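Local coordinates for tail fiber protein (Acinetobacter phage AM24, PDB 5W5P), which probably serves as the trimeric tailspike with which the phage recognises, and perhaps cleaves, the capsular polysaccharide of Acinetobacter baumannii, at residues Asn556-Phe561 with Ser591-Thr596; Val136-Gly139 with Ser144-Met147; Leu208-Asp213 with Ser218-Gly223. One frame throughout, in Å; residues are numbered along the deposited sequence.

Contact 1 of 3, residues Asn556-Phe561 with Ser591-Thr596; sequences NNVSLF and SLYGAT
S591 starts the second segment and meets V558 through a methylene: its CB lies 4.2 Å from V558 CG2. Its hydroxyl serves its own segment instead. S591 OG accepts a hydrogen bond from Y593 N (3.2 Å, N-H...O angle 144°), which makes an ST turn. The same residues form a type I beta turn from S591 to G594, whose closing bond from G594 N to S591 O is weak. L592 is next, at an exposed corner of this turn. With CG trans to the backbone N (chi1 -177°), its chain extends to the side chain of N556. L592 CD1 comes within 3.8 Å of N556 CG, and the two side chains run at a slant to each other. The other branch folds back on its neighbour: L592 CD2 stands 3.7 Å above one face of the Y593 ring, toward the rim. Y593 CE2 meets V558 CG2 at 4.1 Å obliquely, from another direction than L592 CD2. The hydroxyl of Y593 makes a weak hydrogen bond to D553, and its side chain also packs on I527 of a second subunit. G594 ends the turn with a positive phi, and the chain then leaves the contact.

Across from this turn lies the end of a short hairpin, strands 551-553 and 558-559. N557 and V558 both face D553 there, a G1 beta bulge. V558 is the buried residue of the contact and points its isopropyl group at the turn. Between the two segments the contact is van der Waals packing: V558 on Y593 and S591, and the L592 methyl against the N556 side chain. No hydrogen bonds join these segments. The S591 hydroxyl shapes the turn, and the Y593 hydroxyl adds a weak tie to D553, just outside the 556-561 segment.

Contact 2 of 3, residues Val136-Gly139 with Ser144-Met147; sequences VWFG and SFKM
A T-shaped pair, F138 and F145, lies inside the first coil of the parallel beta-helix, between strands 135-140 and 144-147. The edge of F138 points at a face of F145. The ring centroids are 5.4 Å apart and the planes stand at 69°. F138 CD2 makes the approach, 3.7 Å from F145 CD2, above the rim of the F145 ring. Both side chains have CG trans to their own carbonyl carbon (F138 chi1 -76°), and both point into the space between the strands. F145 CE2 also comes within 3.1 Å of F138 O. That oxygen accepts a hydrogen bond from R143.

M147, present as selenomethionine, bends at chi3 (55°) and brings SE within 4.2 Å of F138 CZ. This is an oblique Met-aromatic contact. Helix 122-132 packs on the same group through V125, which touches both F138 and M147, as does V173 of the next coil.

All three touching residues are buried. Two rings and a polarisable selenium join two successive strands of one coil across its interior through dispersion and weak ring electrostatics, beside helix 122-132, which probably caps the N-terminal end of the beta-helix core.

Contact 3 of 3, residues Leu208-Asp213 with Ser218-Gly223; sequences LRFQGD and SVVVNG
V220 has CG1 trans to its backbone N (chi1 -177°), and F210 has its ring trans to the carbonyl carbon (chi1 -69°). These torsions set the V220 methyl squarely over the F210 ring. V220 CG1 is 3.8 Å from the ring centroid and only 4° off the normal, a CH-pi contact. The nearest ring atom, F210 CZ, is 4.0 Å from V220 CG1, and the rest of the ring is almost as close. The second branch, V220 CG2, rests 4.1 Å from F210 CB.

Nearer the connecting loop, G212 faces S218. G212 has no side chain, and S218 OG approaches its CA at 4.0 Å. The serine hydroxyl is hydrogen-bonded elsewhere.

F210 belongs to strand 209-211, which stacks in parallel between strands 172-175 and 235-237 of the beta-helix. Its ring also meets Y236 of the next coil. The chain turns a corner at V220 on its way to a different face of the helix. R209 NH1 donates a hydrogen bond to the backbone O of D161 of a second subunit.

A methyl over a ring face ties strand 209-211 to the corner at V220. This buried core contact rests on dispersion and weak CH-pi attraction.

Overall arrangement
From the N terminus, contact 2 comes first and closes the short loop between strands 135-140 and 144-147. Contact 3 follows and closes a similar loop between strands 209-211 and 219-222. Contact 1 comes last and closes a long excursion of 29 residues, with strands 569-574 and 577-582, between a hairpin end and the loop before strand 598-608. The three lie in series; none nests or crosses. Contacts 2 and 3 share the N-terminal end of the beta-helix core. Their centres are about 12 Å apart, and F138 CB packs on L208 CD2 at 3.7 Å. Contact 1 is remote, its centre about 82 Å from that of contact 3. All three regions touch a second subunit.

Contact 1 of 3, residues Asn556-Phe561 with Ser591-Thr596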
loop_
_atom_site.group_PDB
_atom_site.type_symbol
_atom_site.label_atom_id
_atom_site.label_comp_id
_atom_site.label_asym_id
_atom_site.label_seq_id
_atom_site.Cartn_x
_atom_site.Cartn_y
_atom_site.Cartn_z
ATOM N N ASN A 556 45.397 -28.925 -25.886
ATOM C CA ASN A 556 45.521 -30.366 -26.040
ATOM C C ASN A 556 44.630 -30.924 -27.142
ATOM O O ASN A 556 44.662 -32.135 -27.389
ATOM C CB ASN A 556 45.208 -31.063 -24.711
ATOM C CG ASN A 556 46.127 -30.613 -23.587
ATOM O OD1 ASN A 556 45.670 -30.118 -22.555
ATOM N ND2 ASN A 556 47.428 -30.784 -23.784
ATOM N N ASN A 557 43.840 -30.073 -27.804
ATOM C CA ASN A 557 42.981 -30.452 -28.928
ATOM C C ASN A 557 41.963 -31.519 -28.507
ATOM O O ASN A 557 41.964 -32.654 -28.983
ATOM C CB ASN A 557 43.818 -30.927 -30.125
ATOM C CG ASN A 557 44.754 -29.853 -30.642
ATOM O OD1 ASN A 557 44.312 -28.813 -31.134
ATOM N ND2 ASN A 557 46.057 -30.095 -30.534
ATOM N N VAL A 558 41.080 -31.108 -27.601
ATOM C CA VAL A 558 40.015 -31.961 -27.087
ATOM C C VAL A 558 38.683 -31.347 -27.493
ATOM O O VAL A 558 38.480 -30.137 -27.343
ATOM C CB VAL A 558 40.112 -32.127 -25.559
ATOM C CG1 VAL A 558 38.986 -32.998 -25.036
ATOM C CG2 VAL A 558 41.461 -32.719 -25.176
ATOM N N SER A 559 37.782 -32.176 -28.017
ATOM C CA SER A 559 36.467 -31.730 -28.450
ATOM C C SER A 559 35.376 -32.498 -27.713
ATOM O O SER A 559 35.613 -33.567 -27.139
ATOM C CB SER A 559 36.292 -31.900 -29.965
ATOM O OG SER A 559 36.899 -30.836 -30.675
ATOM N N LEU A 560 34.169 -31.933 -27.727
ATOM C CA LEU A 560 33.019 -32.628 -27.165
ATOM C C LEU A 560 32.747 -33.906 -27.953
ATOM O O LEU A 560 32.772 -33.908 -29.187
ATOM C CB LEU A 560 31.787 -31.726 -27.180
ATOM C CG LEU A 560 31.822 -30.457 -26.331
ATOM C CD1 LEU A 560 30.582 -29.626 -26.604
ATOM C CD2 LEU A 560 31.933 -30.789 -24.851
ATOM N N PHE A 561 32.478 -34.991 -27.229
ATOM C CA PHE A 561 32.354 -36.325 -27.798
ATOM C C PHE A 561 30.890 -36.731 -27.919
ATOM O O PHE A 561 30.076 -36.439 -27.039
ATOM C CB PHE A 561 33.103 -37.339 -26.930
ATOM C CG PHE A 561 33.144 -38.733 -27.503
ATOM C CD1 PHE A 561 33.963 -39.030 -28.583
ATOM C CD2 PHE A 561 32.384 -39.752 -26.946
ATOM C CE1 PHE A 561 34.012 -40.308 -29.100
ATOM C CE2 PHE A 561 32.432 -41.037 -27.464
ATOM C CZ PHE A 561 33.245 -41.314 -28.541
ATOM N N SER A 591 41.940 -39.057 -23.608
ATOM C CA SER A 591 42.345 -37.662 -23.611
ATOM C C SER A 591 43.045 -37.355 -22.297
ATOM O O SER A 591 43.186 -38.217 -21.425
ATOM C CB SER A 591 41.142 -36.736 -23.826
ATOM O OG SER A 591 40.476 -36.479 -22.602
ATOM N N LEU A 592 43.483 -36.102 -22.161
ATOM C CA LEU A 592 44.155 -35.664 -20.942
ATOM C C LEU A 592 43.259 -35.800 -19.715
ATOM O O LEU A 592 43.745 -36.123 -18.625
ATOM C CB LEU A 592 44.616 -34.214 -21.110
ATOM C CG LEU A 592 45.415 -33.558 -19.987
ATOM C CD1 LEU A 592 46.624 -32.844 -20.566
ATOM C CD2 LEU A 592 44.552 -32.590 -19.200
ATOM N N TYR A 593 41.955 -35.572 -19.869
ATOM C CA TYR A 593 41.040 -35.531 -18.738
ATOM C C TYR A 593 40.516 -36.899 -18.324
ATOM O O TYR A 593 39.837 -37.000 -17.297
ATOM C CB TYR A 593 39.863 -34.604 -19.058
ATOM C CG TYR A 593 40.304 -33.238 -19.524
ATOM C CD1 TYR A 593 40.784 -32.299 -18.620
ATOM C CD2 TYR A 593 40.258 -32.892 -20.867
ATOM C CE1 TYR A 593 41.197 -31.050 -19.039
ATOM C CE2 TYR A 593 40.670 -31.642 -21.295
ATOM C CZ TYR A 593 41.136 -30.726 -20.374
ATOM O OH TYR A 593 41.543 -29.481 -20.791
ATOM N N GLY A 594 40.814 -37.946 -19.079
ATOM C CA GLY A 594 40.332 -39.267 -18.741
ATOM C C GLY A 594 38.987 -39.567 -19.371
ATOM O O GLY A 594 38.562 -38.951 -20.354
ATOM N N ALA A 595 38.302 -40.537 -18.777
ATOM C CA ALA A 595 37.043 -41.037 -19.305
ATOM C C ALA A 595 35.856 -40.375 -18.619
ATOM O O ALA A 595 35.965 -39.825 -17.520
ATOM C CB ALA A 595 36.958 -42.558 -19.149
ATOM N N THR A 596 34.709 -40.434 -19.292
ATOM C CA THR A 596 33.463 -39.939 -18.719
ATOM C C THR A 596 33.038 -40.844 -17.569
ATOM O O THR A 596 32.874 -42.056 -17.752
ATOM C CB THR A 596 32.375 -39.887 -19.788
ATOM O OG1 THR A 596 32.782 -39.012 -20.845
ATOM C CG2 THR A 596 31.064 -39.397 -19.196
#

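Contact 2 of 3, residues Val136-Gly139 with Ser144-Met147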
loop_
_atom_site.group_PDB
_atom_site.type_symbol
_atom_site.label_atom_id
_atom_site.label_comp_id
_atom_site.label_asym_id
_atom_site.label_seq_id
_atom_site.Cartn_x
_atom_site.Cartn_y
_atom_site.Cartn_z
ATOM N N VAL A 136 -1.999 29.034 10.821
ATOM C CA VAL A 136 -3.280 29.714 10.953
ATOM C C VAL A 136 -4.348 28.703 11.348
ATOM O O VAL A 136 -4.331 27.556 10.889
ATOM C CB VAL A 136 -3.634 30.439 9.642
ATOM C CG1 VAL A 136 -4.888 31.282 9.797
ATOM C CG2 VAL A 136 -2.473 31.309 9.233
ATOM N N TRP A 137 -5.273 29.135 12.207
ATOM C CA TRP A 137 -6.321 28.286 12.762
ATOM C C TRP A 137 -7.630 29.064 12.733
ATOM O O TRP A 137 -7.686 30.198 13.217
ATOM C CB TRP A 137 -5.947 27.854 14.188
ATOM C CG TRP A 137 -7.010 27.167 15.022
ATOM C CD1 TRP A 137 -7.266 25.826 15.092
ATOM C CD2 TRP A 137 -7.924 27.794 15.937
ATOM N NE1 TRP A 137 -8.290 25.581 15.977
ATOM C CE2 TRP A 137 -8.709 26.773 16.513
ATOM C CE3 TRP A 137 -8.149 29.117 16.327
ATOM C CZ2 TRP A 137 -9.709 27.038 17.454
ATOM C CZ3 TRP A 137 -9.140 29.378 17.258
ATOM C CH2 TRP A 137 -9.909 28.345 17.808
ATOM N N PHE A 138 -8.676 28.459 12.171
ATOM C CA PHE A 138 -9.888 29.185 11.820
ATOM C C PHE A 138 -11.030 29.005 12.813
ATOM O O PHE A 138 -12.076 29.639 12.645
ATOM C CB PHE A 138 -10.353 28.774 10.424
ATOM C CG PHE A 138 -9.531 29.369 9.310
ATOM C CD1 PHE A 138 -8.350 28.767 8.898
ATOM C CD2 PHE A 138 -9.940 30.532 8.675
ATOM C CE1 PHE A 138 -7.595 29.312 7.870
ATOM C CE2 PHE A 138 -9.190 31.079 7.647
ATOM C CZ PHE A 138 -8.017 30.464 7.242
ATOM N N GLY A 139 -10.871 28.166 13.834
ATOM C CA GLY A 139 -11.877 28.064 14.876
ATOM C C GLY A 139 -12.920 26.988 14.626
ATOM O O GLY A 139 -12.743 26.078 13.809
ATOM N N SER A 144 -17.931 30.784 9.627
ATOM C CA SER A 144 -17.883 30.537 8.187
ATOM C C SER A 144 -17.193 31.736 7.554
ATOM O O SER A 144 -17.728 32.847 7.600
ATOM C CB SER A 144 -19.282 30.345 7.599
ATOM O OG SER A 144 -19.814 29.068 7.912
ATOM N N PHE A 145 -16.017 31.523 6.981
ATOM C CA PHE A 145 -15.241 32.598 6.380
ATOM C C PHE A 145 -15.373 32.570 4.859
ATOM O O PHE A 145 -15.766 31.566 4.261
ATOM C CB PHE A 145 -13.768 32.493 6.784
ATOM C CG PHE A 145 -13.542 32.510 8.271
ATOM C CD1 PHE A 145 -13.317 33.707 8.939
ATOM C CD2 PHE A 145 -13.557 31.332 9.003
ATOM C CE1 PHE A 145 -13.113 33.728 10.310
ATOM C CE2 PHE A 145 -13.347 31.344 10.370
ATOM C CZ PHE A 145 -13.129 32.545 11.028
ATOM N N LYS A 146 -15.049 33.701 4.236
ATOM C CA LYS A 146 -15.031 33.806 2.782
ATOM C C LYS A 146 -13.695 34.384 2.353
ATOM O O LYS A 146 -13.339 35.494 2.760
ATOM C CB LYS A 146 -16.178 34.673 2.262
ATOM C CG LYS A 146 -16.062 34.999 0.786
ATOM C CD LYS A 146 -17.417 35.283 0.173
ATOM C CE LYS A 146 -17.835 36.717 0.429
ATOM N NZ LYS A 146 -19.218 36.992 -0.065
HETATM N N MSE A 147 -12.959 33.635 1.534
HETATM C CA MSE A 147 -11.696 34.115 0.986
HETATM C C MSE A 147 -11.768 34.227 -0.538
HETATM O O MSE A 147 -12.121 33.264 -1.225
HETATM C CB MSE A 147 -10.550 33.191 1.396
HETATM C CG MSE A 147 -10.369 33.066 2.895
HETATM SE SE MSE A 147 -8.979 31.790 3.397
HETATM C CE MSE A 147 -7.493 32.532 2.377
#

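Contact 3 of 3, residues Leu208-Asp213 with Ser218-Gly223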
loop_
_atom_site.group_PDB
_atom_site.type_symbol
_atom_site.label_atom_id
_atom_site.label_comp_id
_atom_site.label_asym_id
_atom_site.label_seq_id
_atom_site.Cartn_x
_atom_site.Cartn_y
_atom_site.Cartn_z
ATOM N N LEU A 208 -11.004 21.538 8.978
ATOM C CA LEU A 208 -11.474 22.622 8.128
ATOM C C LEU A 208 -12.431 22.091 7.072
ATOM O O LEU A 208 -12.253 20.987 6.547
ATOM C CB LEU A 208 -10.315 23.328 7.424
ATOM C CG LEU A 208 -9.507 24.330 8.234
ATOM C CD1 LEU A 208 -8.384 24.873 7.376
ATOM C CD2 LEU A 208 -10.406 25.450 8.749
ATOM N N ARG A 209 -13.435 22.900 6.748
ATOM C CA ARG A 209 -14.410 22.587 5.707
ATOM C C ARG A 209 -14.277 23.642 4.615
ATOM O O ARG A 209 -14.756 24.767 4.774
ATOM C CB ARG A 209 -15.822 22.556 6.276
ATOM C CG ARG A 209 -16.048 21.493 7.336
ATOM C CD ARG A 209 -17.441 21.602 7.925
ATOM N NE ARG A 209 -17.596 22.809 8.727
ATOM C CZ ARG A 209 -18.699 23.555 8.761
ATOM N NH1 ARG A 209 -19.753 23.225 8.027
ATOM N NH2 ARG A 209 -18.748 24.632 9.534
ATOM N N PHE A 210 -13.617 23.290 3.514
ATOM C CA PHE A 210 -13.522 24.175 2.363
ATOM C C PHE A 210 -14.731 23.942 1.470
ATOM O O PHE A 210 -15.062 22.798 1.155
ATOM C CB PHE A 210 -12.220 23.937 1.598
ATOM C CG PHE A 210 -10.991 24.383 2.345
ATOM C CD1 PHE A 210 -10.148 23.460 2.946
ATOM C CD2 PHE A 210 -10.687 25.733 2.457
ATOM C CE1 PHE A 210 -9.010 23.873 3.630
ATOM C CE2 PHE A 210 -9.565 26.155 3.146
ATOM C CZ PHE A 210 -8.724 25.224 3.734
ATOM N N GLN A 211 -15.405 25.020 1.086
ATOM C CA GLN A 211 -16.668 24.907 0.373
ATOM C C GLN A 211 -16.762 25.970 -0.709
ATOM O O GLN A 211 -16.397 27.130 -0.488
ATOM C CB GLN A 211 -17.858 25.034 1.339
ATOM C CG GLN A 211 -19.215 24.733 0.710
ATOM C CD GLN A 211 -20.304 24.479 1.743
ATOM O OE1 GLN A 211 -20.017 24.194 2.908
ATOM N NE2 GLN A 211 -21.563 24.583 1.319
ATOM N N GLY A 212 -17.244 25.560 -1.887
ATOM C CA GLY A 212 -17.590 26.477 -2.948
ATOM C C GLY A 212 -19.087 26.424 -3.216
ATOM O O GLY A 212 -19.798 25.540 -2.726
ATOM N N ASP A 213 -19.562 27.393 -4.000
ATOM C CA ASP A 213 -20.973 27.439 -4.364
ATOM C C ASP A 213 -21.299 26.610 -5.602
ATOM O O ASP A 213 -22.481 26.429 -5.914
ATOM C CB ASP A 213 -21.425 28.890 -4.585
ATOM C CG ASP A 213 -20.537 29.644 -5.552
ATOM O OD1 ASP A 213 -19.665 29.018 -6.183
ATOM O OD2 ASP A 213 -20.706 30.873 -5.681
ATOM N N SER A 218 -13.463 27.854 -7.486
ATOM C CA SER A 218 -12.929 27.733 -6.131
ATOM C C SER A 218 -11.775 26.743 -6.146
ATOM O O SER A 218 -11.977 25.547 -6.375
ATOM C CB SER A 218 -14.005 27.282 -5.148
ATOM O OG SER A 218 -14.682 26.127 -5.613
ATOM N N VAL A 219 -10.569 27.235 -5.886
ATOM C CA VAL A 219 -9.366 26.417 -5.803
ATOM C C VAL A 219 -8.712 26.700 -4.459
ATOM O O VAL A 219 -8.581 27.864 -4.067
ATOM C CB VAL A 219 -8.393 26.712 -6.960
ATOM C CG1 VAL A 219 -7.073 25.968 -6.754
ATOM C CG2 VAL A 219 -9.038 26.358 -8.308
ATOM N N VAL A 220 -8.318 25.643 -3.747
ATOM C CA VAL A 220 -7.793 25.787 -2.389
ATOM C C VAL A 220 -6.285 25.999 -2.429
ATOM O O VAL A 220 -5.774 26.997 -1.906
ATOM C CB VAL A 220 -8.153 24.572 -1.513
ATOM C CG1 VAL A 220 -7.656 24.778 -0.083
ATOM C CG2 VAL A 220 -9.656 24.328 -1.535
ATOM N N VAL A 221 -5.561 25.076 -3.058
ATOM C CA VAL A 221 -4.104 25.103 -3.090
ATOM C C VAL A 221 -3.647 25.444 -4.503
ATOM O O VAL A 221 -4.067 24.800 -5.473
ATOM C CB VAL A 221 -3.510 23.761 -2.628
ATOM C CG1 VAL A 221 -2.017 23.701 -2.942
ATOM C CG2 VAL A 221 -3.755 23.547 -1.138
ATOM N N ASN A 222 -2.790 26.457 -4.615
ATOM C CA ASN A 222 -2.113 26.776 -5.870
ATOM C C ASN A 222 -0.900 25.868 -5.978
ATOM O O ASN A 222 0.131 26.113 -5.347
ATOM C CB ASN A 222 -1.706 28.245 -5.916
ATOM C CG ASN A 222 -1.235 28.677 -7.293
ATOM O OD1 ASN A 222 -0.668 27.885 -8.050
ATOM N ND2 ASN A 222 -1.467 29.943 -7.626
ATOM N N GLY A 223 -1.019 24.810 -6.784
ATOM C CA GLY A 223 0.059 23.849 -6.926
ATOM C C GLY A 223 1.250 24.344 -7.720
ATOM O O GLY A 223 2.278 23.657 -7.743
#